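Local coordinates for protein CytC3 (Streptomyces, PDB 3GJA) that probably acts as a nonheme iron halogenase in biosynthesis, with a beta-barrel fold related to that of phytanoyl-CoA dioxygenase, at residues 100-106 / 254-260; 124-130 / 274-279. All blocks are in the same frame, centred on the assembly; numbering follows the deposited sequence.

Contact 1 of 2, residues 100-106 / 254-260; sequences CWRSEFF and MGFAARY. With ACT (acetate ion), chain C.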
loop_
_atom_site.group_PDB
_atom_site.type_symbol
_atom_site.label_atom_id
_atom_site.label_comp_id
_atom_site.label_asym_id
_atom_site.label_seq_id
_atom_site.Cartn_x
_atom_site.Cartn_y
_atom_site.Cartn_z
ATOM N N CYS A 100 3.033 8.629 1.955
ATOM C CA CYS A 100 2.148 7.593 1.431
ATOM C C CYS A 100 1.941 8.055 -0.000
ATOM O O CYS A 100 1.232 9.030 -0.246
ATOM C CB CYS A 100 0.798 7.560 2.149
ATOM S SG CYS A 100 -0.377 6.384 1.376
ATOM N N TRP A 101 2.564 7.368 -0.952
ATOM C CA TRP A 101 2.454 7.790 -2.340
ATOM C C TRP A 101 1.391 7.061 -3.153
ATOM O O TRP A 101 1.142 7.406 -4.308
ATOM C CB TRP A 101 3.808 7.646 -3.024
ATOM C CG TRP A 101 4.194 6.230 -3.223
ATOM C CD1 TRP A 101 4.698 5.375 -2.288
ATOM C CD2 TRP A 101 4.062 5.478 -4.430
ATOM N NE1 TRP A 101 4.891 4.135 -2.841
ATOM C CE2 TRP A 101 4.505 4.170 -4.156
ATOM C CE3 TRP A 101 3.608 5.784 -5.720
ATOM C CZ2 TRP A 101 4.510 3.164 -5.127
ATOM C CZ3 TRP A 101 3.615 4.782 -6.686
ATOM C CH2 TRP A 101 4.062 3.489 -6.382
ATOM N N ARG A 102 0.773 6.048 -2.561
ATOM C CA ARG A 102 -0.267 5.308 -3.262
ATOM C C ARG A 102 -1.060 4.332 -2.393
ATOM O O ARG A 102 -0.587 3.863 -1.353
ATOM C CB ARG A 102 0.333 4.538 -4.433
ATOM C CG ARG A 102 -0.650 3.567 -5.086
ATOM C CD ARG A 102 -0.026 2.816 -6.240
ATOM N NE ARG A 102 0.230 3.679 -7.385
ATOM C CZ ARG A 102 0.754 3.248 -8.526
ATOM N NH1 ARG A 102 1.074 1.970 -8.656
ATOM N NH2 ARG A 102 0.953 4.085 -9.536
ATOM N N SER A 103 -2.283 4.062 -2.841
ATOM C CA SER A 103 -3.177 3.114 -2.207
ATOM C C SER A 103 -4.002 2.511 -3.346
ATOM O O SER A 103 -4.208 3.148 -4.388
ATOM C CB SER A 103 -4.081 3.794 -1.177
ATOM O OG SER A 103 -5.187 4.419 -1.786
ATOM N N GLU A 104 -4.451 1.273 -3.156
ATOM C CA GLU A 104 -5.234 0.581 -4.171
ATOM C C GLU A 104 -5.939 -0.602 -3.536
ATOM O O GLU A 104 -5.590 -1.020 -2.432
ATOM C CB GLU A 104 -4.320 0.079 -5.279
ATOM C CG GLU A 104 -3.261 -0.885 -4.774
ATOM C CD GLU A 104 -2.135 -1.079 -5.771
ATOM O OE1 GLU A 104 -2.348 -1.773 -6.793
ATOM O OE2 GLU A 104 -1.041 -0.522 -5.532
ATOM N N PHE A 105 -6.928 -1.143 -4.239
ATOM C CA PHE A 105 -7.672 -2.280 -3.734
ATOM C C PHE A 105 -7.267 -3.569 -4.425
ATOM O O PHE A 105 -6.869 -3.574 -5.588
ATOM C CB PHE A 105 -9.178 -2.053 -3.894
ATOM C CG PHE A 105 -9.722 -0.977 -2.994
ATOM C CD1 PHE A 105 -9.507 0.369 -3.286
ATOM C CD2 PHE A 105 -10.429 -1.310 -1.838
ATOM C CE1 PHE A 105 -9.987 1.376 -2.438
ATOM C CE2 PHE A 105 -10.916 -0.317 -0.980
ATOM C CZ PHE A 105 -10.692 1.035 -1.283
ATOM N N PHE A 106 -7.363 -4.663 -3.683
ATOM C CA PHE A 106 -7.025 -5.972 -4.204
ATOM C C PHE A 106 -8.172 -6.931 -3.939
ATOM O O PHE A 106 -8.222 -7.596 -2.907
ATOM C CB PHE A 106 -5.751 -6.479 -3.547
ATOM C CG PHE A 106 -4.510 -5.802 -4.043
ATOM C CD1 PHE A 106 -4.020 -6.074 -5.312
ATOM C CD2 PHE A 106 -3.821 -4.909 -3.234
ATOM C CE1 PHE A 106 -2.852 -5.469 -5.773
ATOM C CE2 PHE A 106 -2.654 -4.298 -3.681
ATOM C CZ PHE A 106 -2.167 -4.580 -4.952
ATOM N N MET A 254 -11.422 -8.724 0.120
ATOM C CA MET A 254 -11.034 -7.371 -0.241
ATOM C C MET A 254 -9.874 -6.875 0.599
ATOM O O MET A 254 -9.961 -6.796 1.825
ATOM C CB MET A 254 -12.212 -6.408 -0.089
ATOM C CG MET A 254 -11.922 -4.993 -0.598
ATOM S SD MET A 254 -11.496 -4.960 -2.365
ATOM C CE MET A 254 -13.098 -5.279 -3.083
ATOM N N GLY A 255 -8.781 -6.549 -0.075
ATOM C CA GLY A 255 -7.618 -6.030 0.614
ATOM C C GLY A 255 -7.393 -4.589 0.189
ATOM O O GLY A 255 -7.608 -4.234 -0.971
ATOM N N PHE A 256 -6.989 -3.746 1.130
ATOM C CA PHE A 256 -6.721 -2.350 0.823
ATOM C C PHE A 256 -5.248 -2.120 1.128
ATOM O O PHE A 256 -4.821 -2.253 2.270
ATOM C CB PHE A 256 -7.586 -1.420 1.681
ATOM C CG PHE A 256 -7.256 0.040 1.501
ATOM C CD1 PHE A 256 -7.424 0.654 0.262
ATOM C CD2 PHE A 256 -6.715 0.777 2.549
ATOM C CE1 PHE A 256 -7.052 1.990 0.063
ATOM C CE2 PHE A 256 -6.338 2.113 2.369
ATOM C CZ PHE A 256 -6.507 2.720 1.116
ATOM N N ALA A 257 -4.470 -1.786 0.104
ATOM C CA ALA A 257 -3.043 -1.574 0.295
ATOM C C ALA A 257 -2.640 -0.114 0.208
ATOM O O ALA A 257 -3.072 0.612 -0.691
ATOM C CB ALA A 257 -2.244 -2.397 -0.732
ATOM N N ALA A 258 -1.811 0.303 1.160
ATOM C CA ALA A 258 -1.289 1.664 1.219
ATOM C C ALA A 258 0.223 1.494 1.135
ATOM O O ALA A 258 0.802 0.692 1.873
ATOM C CB ALA A 258 -1.678 2.321 2.529
ATOM N N ARG A 259 0.862 2.240 0.239
ATOM C CA ARG A 259 2.302 2.104 0.049
ATOM C C ARG A 259 3.082 3.332 0.528
ATOM O O ARG A 259 2.738 4.477 0.217
ATOM C CB ARG A 259 2.558 1.784 -1.431
ATOM C CG ARG A 259 1.371 1.023 -2.029
ATOM C CD ARG A 259 1.650 0.302 -3.344
ATOM N NE ARG A 259 2.475 -0.878 -3.132
ATOM C CZ ARG A 259 2.237 -2.075 -3.657
ATOM N NH1 ARG A 259 1.183 -2.273 -4.436
ATOM N NH2 ARG A 259 3.069 -3.073 -3.406
ATOM N N TYR A 260 4.131 3.075 1.303
ATOM C CA TYR A 260 4.933 4.142 1.881
ATOM C C TYR A 260 6.386 4.183 1.450
ATOM O O TYR A 260 6.986 3.168 1.097
ATOM C CB TYR A 260 4.880 4.067 3.407
ATOM C CG TYR A 260 3.478 4.096 3.961
ATOM C CD1 TYR A 260 2.640 2.984 3.851
ATOM C CD2 TYR A 260 2.974 5.247 4.570
ATOM C CE1 TYR A 260 1.333 3.015 4.334
ATOM C CE2 TYR A 260 1.670 5.290 5.055
ATOM C CZ TYR A 260 0.852 4.173 4.932
ATOM O OH TYR A 260 -0.446 4.228 5.381
HETATM C C ACT C . 1.437 0.662 -12.231
HETATM O O ACT C . 1.682 0.515 -10.913
HETATM O OXT ACT C . 1.767 -0.207 -13.010
HETATM C CH3 ACT C . 0.756 1.908 -12.737
#
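Arg259 N gives a nearly straight hydrogen bond (173°) to Arg102 O, 2.7 Å away, the shortest of those pairing 100-106 with 254-260, antiparallel strands in the beta barrel of this phytanoyl-CoA dioxygenase (cupin clan) relative. A beta bulge between Cys100 and Arg102 puts both Trp101 and Arg102 opposite Arg259, whose carbonyl O takes Trp101 N at 3.1 Å and meets the CA-H of Cys100. The pyrrole side of the indole, through Trp101 NE1, comes within 3.6 Å of Arg259 CB, while NE1 itself bonds to Thr146. Further along, the side chains alternate. Glu104, Phe106, Ala257 and Arg259 share one face. Glu104 throws CG between its backbone N and carbonyl carbon (chi1 60°) and runs on extended, and Arg259 is long enough to meet it, Glu104 OE2 forming a salt bridge with Arg259 NH1 at 3.0 Å. OE2 lies in the guanidinium plane, whereas NH1 comes down from above the carboxylate plane. Small Ala257 leaves room for the ring edge of Phe106, CE2 to Ala257 CB 3.5 Å. Arg102, also on this face, binds an acetate through NH1 and Gln131 and Tyr268 through NH2. The other face is largely apolar: Phe105 CZ lies 3.6 Å from Phe256 CD1, their rings obliquely set, with planes at 49°. Met254 SD sits at the edge of the Phe105 ring, and Cys100 SG over the Tyr260 face, 4.6 Å from its centroid. Helix 75-82 packs on this apolar side and helix 34-49 on its Phe105-Met254 end, while strand 147-152 flanks 253-262 in the sheet.

Contact 2 of 2, residues 124-130 / 274-279; sequences AHATGKP and LTEYGD. With ACT (acetate ion), chain C.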
loop_
_atom_site.group_PDB
_atom_site.type_symbol
_atom_site.label_atom_id
_atom_site.label_comp_id
_atom_site.label_asym_id
_atom_site.label_seq_id
_atom_site.Cartn_x
_atom_site.Cartn_y
_atom_site.Cartn_z
ATOM N N ALA A 124 5.848 1.221 -13.838
ATOM C CA ALA A 124 4.516 1.441 -14.381
ATOM C C ALA A 124 4.342 0.445 -15.528
ATOM O O ALA A 124 5.201 0.341 -16.409
ATOM C CB ALA A 124 4.392 2.867 -14.902
ATOM N N HIS A 125 3.235 -0.284 -15.526
ATOM C CA HIS A 125 3.003 -1.271 -16.570
ATOM C C HIS A 125 2.973 -0.692 -17.987
ATOM O O HIS A 125 3.648 -1.194 -18.884
ATOM C CB HIS A 125 1.702 -2.032 -16.297
ATOM C CG HIS A 125 1.533 -3.256 -17.144
ATOM N ND1 HIS A 125 0.513 -4.162 -16.949
ATOM C CD2 HIS A 125 2.262 -3.731 -18.184
ATOM C CE1 HIS A 125 0.622 -5.141 -17.830
ATOM N NE2 HIS A 125 1.675 -4.904 -18.591
ATOM N N ALA A 126 2.197 0.366 -18.182
ATOM C CA ALA A 126 2.057 0.982 -19.501
ATOM C C ALA A 126 3.338 1.479 -20.169
ATOM O O ALA A 126 3.472 1.403 -21.387
ATOM C CB ALA A 126 1.064 2.130 -19.421
ATOM N N THR A 127 4.278 1.979 -19.378
ATOM C CA THR A 127 5.505 2.539 -19.930
ATOM C C THR A 127 6.798 1.909 -19.435
ATOM O O THR A 127 7.854 2.113 -20.029
ATOM C CB THR A 127 5.581 4.029 -19.611
ATOM O OG1 THR A 127 5.548 4.196 -18.187
ATOM C CG2 THR A 127 4.407 4.773 -20.230
ATOM N N GLY A 128 6.725 1.167 -18.338
ATOM C CA GLY A 128 7.923 0.547 -17.802
ATOM C C GLY A 128 8.766 1.526 -17.008
ATOM O O GLY A 128 9.871 1.192 -16.573
ATOM N N LYS A 129 8.251 2.739 -16.817
ATOM C CA LYS A 129 8.971 3.769 -16.060
ATOM C C LYS A 129 8.960 3.466 -14.569
ATOM O O LYS A 129 7.973 2.951 -14.038
ATOM C CB LYS A 129 8.326 5.142 -16.257
ATOM C CG LYS A 129 8.451 5.737 -17.644
ATOM C CD LYS A 129 7.789 7.108 -17.670
ATOM C CE LYS A 129 7.803 7.719 -19.057
ATOM N NZ LYS A 129 7.165 9.065 -19.046
ATOM N N PRO A 130 10.058 3.783 -13.867
ATOM C CA PRO A 130 10.092 3.518 -12.429
ATOM C C PRO A 130 9.254 4.593 -11.747
ATOM O O PRO A 130 9.467 5.786 -11.966
ATOM C CB PRO A 130 11.575 3.629 -12.102
ATOM C CG PRO A 130 12.011 4.724 -13.013
ATOM C CD PRO A 130 11.336 4.356 -14.325
ATOM N N LEU A 274 4.180 16.644 -16.867
ATOM C CA LEU A 274 3.262 15.599 -17.304
ATOM C C LEU A 274 1.993 15.552 -16.467
ATOM O O LEU A 274 1.950 16.047 -15.344
ATOM C CB LEU A 274 3.938 14.227 -17.232
ATOM C CG LEU A 274 5.242 14.023 -18.000
ATOM C CD1 LEU A 274 5.678 12.571 -17.857
ATOM C CD2 LEU A 274 5.048 14.383 -19.466
ATOM N N THR A 275 0.956 14.960 -17.040
ATOM C CA THR A 275 -0.314 14.783 -16.355
ATOM C C THR A 275 -0.750 13.360 -16.682
ATOM O O THR A 275 -0.809 12.508 -15.797
ATOM C CB THR A 275 -1.380 15.795 -16.830
ATOM O OG1 THR A 275 -1.489 15.757 -18.258
ATOM C CG2 THR A 275 -1.007 17.196 -16.379
ATOM N N GLU A 276 -1.027 13.103 -17.959
ATOM C CA GLU A 276 -1.424 11.773 -18.406
ATOM C C GLU A 276 -0.170 10.914 -18.319
ATOM O O GLU A 276 0.729 11.031 -19.151
ATOM C CB GLU A 276 -1.929 11.822 -19.846
ATOM C CG GLU A 276 -2.918 10.727 -20.167
ATOM C CD GLU A 276 -4.136 10.785 -19.259
ATOM O OE1 GLU A 276 -4.885 11.786 -19.331
ATOM O OE2 GLU A 276 -4.342 9.835 -18.469
ATOM N N TYR A 277 -0.117 10.055 -17.306
ATOM C CA TYR A 277 1.038 9.200 -17.052
ATOM C C TYR A 277 0.903 7.768 -17.574
ATOM O O TYR A 277 1.903 7.083 -17.795
ATOM C CB TYR A 277 1.301 9.180 -15.545
ATOM C CG TYR A 277 2.534 8.425 -15.108
ATOM C CD1 TYR A 277 3.812 8.955 -15.309
ATOM C CD2 TYR A 277 2.425 7.191 -14.466
ATOM C CE1 TYR A 277 4.948 8.272 -14.878
ATOM C CE2 TYR A 277 3.552 6.503 -14.034
ATOM C CZ TYR A 277 4.808 7.048 -14.242
ATOM O OH TYR A 277 5.921 6.367 -13.813
ATOM N N GLY A 278 -0.331 7.314 -17.775
ATOM C CA GLY A 278 -0.544 5.956 -18.250
ATOM C C GLY A 278 -1.277 5.113 -17.218
ATOM O O GLY A 278 -1.227 5.403 -16.022
ATOM N N ASP A 279 -1.947 4.062 -17.680
ATOM C CA ASP A 279 -2.714 3.171 -16.809
ATOM C C ASP A 279 -3.831 3.939 -16.113
ATOM O O ASP A 279 -4.303 3.546 -15.050
ATOM C CB ASP A 279 -1.809 2.505 -15.763
ATOM C CG ASP A 279 -0.911 1.441 -16.364
ATOM O OD1 ASP A 279 -1.430 0.577 -17.102
ATOM O OD2 ASP A 279 0.307 1.459 -16.097
HETATM C C ACT C . 1.437 0.662 -12.231
HETATM O O ACT C . 1.682 0.515 -10.913
HETATM O OXT ACT C . 1.767 -0.207 -13.010
HETATM C CH3 ACT C . 0.756 1.908 -12.737
HETATM O O HOH W 1 3.080 4.928 -17.362
#
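Tyr277 extends its phenol from the short strand 276-278 into the bend of loop 124-130. With chi1 at -175° the ring points away from the backbone N and reaches the loop, where Lys129 crosses it obliquely: Lys129 CB approaches Tyr277 OH to 3.6 Å, and the CD methylene comes near CE1. On the other side of the hydroxyl, Tyr277 CE2 touches Ala124 CB at 3.8 Å. A long flat side chain is suited to bridging a strand and a loop in this way, and the extended aliphatic part of a lysine can line it while its ammonium end lies further out. That end meets Leu274 tip to tip, Lys129 NZ 4.0 Å from Leu274 CD1. The loop is drawn together by its own backbone, Gly128 N bonding to Ala124 O and Ala124 N to Lys129 O. Asp279 ties the other end of the interface. Its OD2 accepts Ala126 N at 3.0 Å, nearly straight (167°), on the syn side and 26° out of the carboxylate plane, while Ala126 CB lies 3.5 Å from the same oxygen. Between these points Gly278 passes beside Ala126 with no side chain to intrude. A water accompanies the pairing, linking Thr127 OG1 with Tyr277 O. His125 N bonds to an acetate oxygen, OXT, at 2.9 Å. On the protein surface, strand 276-278 pairs antiparallel with 281-282, Tyr277 and Gly278 forming a classic beta bulge there; helix 62-65 touches His125 and Asp279 through Lys62, and Tyr268 meets the Tyr277 ring edge-to-face.

Overall arrangement
Contact 1 lies in the core, close to the centre of the chain, whereas contact 2 is a surface junction with its centre about 18 Å from that of contact 1. The first joins two long strands of the main sheet through a series of backbone bonds interrupted by one bulge, with aromatic and sulfur packing on one face and a salt bridge on the other. The second joins a loop to a short strand and its flanks, resting on one carboxylate-to-backbone bond, a water bridge and aliphatic contact with a tyrosine. They do not touch, but one acetate, probably from the crystallisation liquor, bonds to both, through Arg102 and His125, as well as to Lys62 and Gln131.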